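Local atomic coordinates of putative aminotransferase (Actinomadura melliaura, PDB entry 4ZWV), a protein that probably transfers an amino group to a sugar with the help of pyridoxal 5'-phosphate, in the pathway to the aminopentose of the indolocarbazole AT2433. Residues V128-W131 / P135-L138. Numbering follows the deposited sequence.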
loop_
_atom_site.group_PDB
_atom_site.type_symbol
_atom_site.label_atom_id
_atom_site.label_comp_id
_atom_site.label_asym_id
_atom_site.label_seq_id
_atom_site.Cartn_x
_atom_site.Cartn_y
_atom_site.Cartn_z
ATOM N N VAL A 128 -17.998 -1.694 -10.531
ATOM C CA VAL A 128 -18.221 -2.563 -11.683
ATOM C C VAL A 128 -16.864 -2.997 -12.215
ATOM O O VAL A 128 -15.937 -2.193 -12.306
ATOM C CB VAL A 128 -19.062 -1.890 -12.789
ATOM C CG1 VAL A 128 -20.448 -1.513 -12.250
ATOM C CG2 VAL A 128 -18.368 -0.678 -13.377
ATOM N N VAL A 129 -16.740 -4.283 -12.509
ATOM C CA VAL A 129 -15.467 -4.848 -12.938
ATOM C C VAL A 129 -15.531 -5.247 -14.402
ATOM O O VAL A 129 -16.395 -6.037 -14.802
ATOM C CB VAL A 129 -15.071 -6.069 -12.083
ATOM C CG1 VAL A 129 -13.714 -6.610 -12.534
ATOM C CG2 VAL A 129 -14.999 -5.680 -10.615
ATOM N N HIS A 130 -14.623 -4.694 -15.201
ATOM C CA HIS A 130 -14.515 -5.074 -16.612
ATOM C C HIS A 130 -13.737 -6.388 -16.674
ATOM O O HIS A 130 -12.564 -6.440 -17.059
ATOM C CB HIS A 130 -13.839 -3.971 -17.418
ATOM C CG HIS A 130 -14.509 -2.637 -17.303
ATOM N ND1 HIS A 130 -15.774 -2.386 -17.796
ATOM C CD2 HIS A 130 -14.077 -1.472 -16.764
ATOM C CE1 HIS A 130 -16.089 -1.122 -17.568
ATOM N NE2 HIS A 130 -15.075 -0.547 -16.935
ATOM N N TRP A 131 -14.423 -7.453 -16.271
ATOM C CA TRP A 131 -13.796 -8.723 -15.929
ATOM C C TRP A 131 -13.145 -9.405 -17.130
ATOM O O TRP A 131 -13.760 -9.532 -18.187
ATOM C CB TRP A 131 -14.846 -9.630 -15.288
ATOM C CG TRP A 131 -14.349 -10.967 -14.824
ATOM C CD1 TRP A 131 -14.779 -12.197 -15.255
ATOM C CD2 TRP A 131 -13.343 -11.212 -13.844
ATOM N NE1 TRP A 131 -14.099 -13.192 -14.589
ATOM C CE2 TRP A 131 -13.211 -12.613 -13.720
ATOM C CE3 TRP A 131 -12.532 -10.386 -13.060
ATOM C CZ2 TRP A 131 -12.298 -13.200 -12.841
ATOM C CZ3 TRP A 131 -11.628 -10.972 -12.183
ATOM C CH2 TRP A 131 -11.524 -12.368 -12.079
ATOM N N PRO A 135 -15.501 -4.877 -21.426
ATOM C CA PRO A 135 -16.210 -3.795 -20.734
ATOM C C PRO A 135 -17.689 -4.042 -20.447
ATOM O O PRO A 135 -18.419 -4.624 -21.251
ATOM C CB PRO A 135 -16.068 -2.608 -21.695
ATOM C CG PRO A 135 -14.871 -2.944 -22.538
ATOM C CD PRO A 135 -14.957 -4.438 -22.721
ATOM N N VAL A 136 -18.093 -3.565 -19.277
ATOM C CA VAL A 136 -19.483 -3.432 -18.869
ATOM C C VAL A 136 -20.228 -2.450 -19.774
ATOM O O VAL A 136 -19.625 -1.531 -20.335
ATOM C CB VAL A 136 -19.531 -2.947 -17.383
ATOM C CG1 VAL A 136 -20.940 -2.715 -16.892
ATOM C CG2 VAL A 136 -18.811 -3.960 -16.475
ATOM N N ASP A 137 -21.536 -2.656 -19.925
ATOM C CA ASP A 137 -22.399 -1.738 -20.659
ATOM C C ASP A 137 -22.601 -0.436 -19.867
ATOM O O ASP A 137 -23.595 -0.279 -19.147
ATOM C CB ASP A 137 -23.738 -2.433 -20.933
ATOM C CG ASP A 137 -24.644 -1.650 -21.867
ATOM O OD1 ASP A 137 -24.397 -0.451 -22.150
ATOM O OD2 ASP A 137 -25.648 -2.255 -22.312
ATOM N N LEU A 138 -21.663 0.495 -20.016
ATOM C CA LEU A 138 -21.631 1.687 -19.172
ATOM C C LEU A 138 -22.798 2.639 -19.419
ATOM O O LEU A 138 -23.250 3.301 -18.483
ATOM C CB LEU A 138 -20.303 2.427 -19.361
ATOM C CG LEU A 138 -19.093 1.655 -18.823
ATOM C CD1 LEU A 138 -17.821 2.393 -19.221
ATOM C CD2 LEU A 138 -19.145 1.489 -17.307
#
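The loop that leads from the end of strand 123-129 into helix 138-152, a strand-to-helix connection of the large mixed sheet in this PLP-dependent aminotransferase fold, is closed by H130 and V136. The backbone N of V136 donates to ND1 of H130 over 3.0 Å, with an N-H...N angle of 163° and the donor only 1° out of the ring plane, so the bond meets the ring at its edge. With ND1 serving as the acceptor, the neutral imidazole probably carries its hydrogen on NE2, and that atom is hydrogen-bonded to OE1 of E160 on the adjoining strand 157-161. Histidine suits this place because one flat ring offers an acceptor and a donor on separate nitrogens. Its chi1 of -56° sets CG anti to the carbonyl carbon, which swings the ring towards the returning chain, where ND1 also lies 3.3 Å from CA of P135. With an alanine here, the buried N-H of V136 and the carboxylate of E160 would probably both lose their mate, and a gap would open beside L138. V136 crosses H130 at about a right angle, and valine suits its place because the beta-branch lets CG2, beside the backbone N, pack against O of V129 at 3.6 Å and CB of V128 at 4.2 Å. L138, in the first turn of the helix, brings CD2 to the ring edge, 4.0 Å from CE1 of H130. Just before it, D137 occupies the N-cap, its OD1 accepting from N of R140. V129 turns the other way, its side chain about 6 Å from that of the cofactor-binding H164. Gripped at both nitrogens, the buried imidazole is fixed in rotation, and E160 is likely to polarise it so that ND1 becomes a stronger acceptor for the loop.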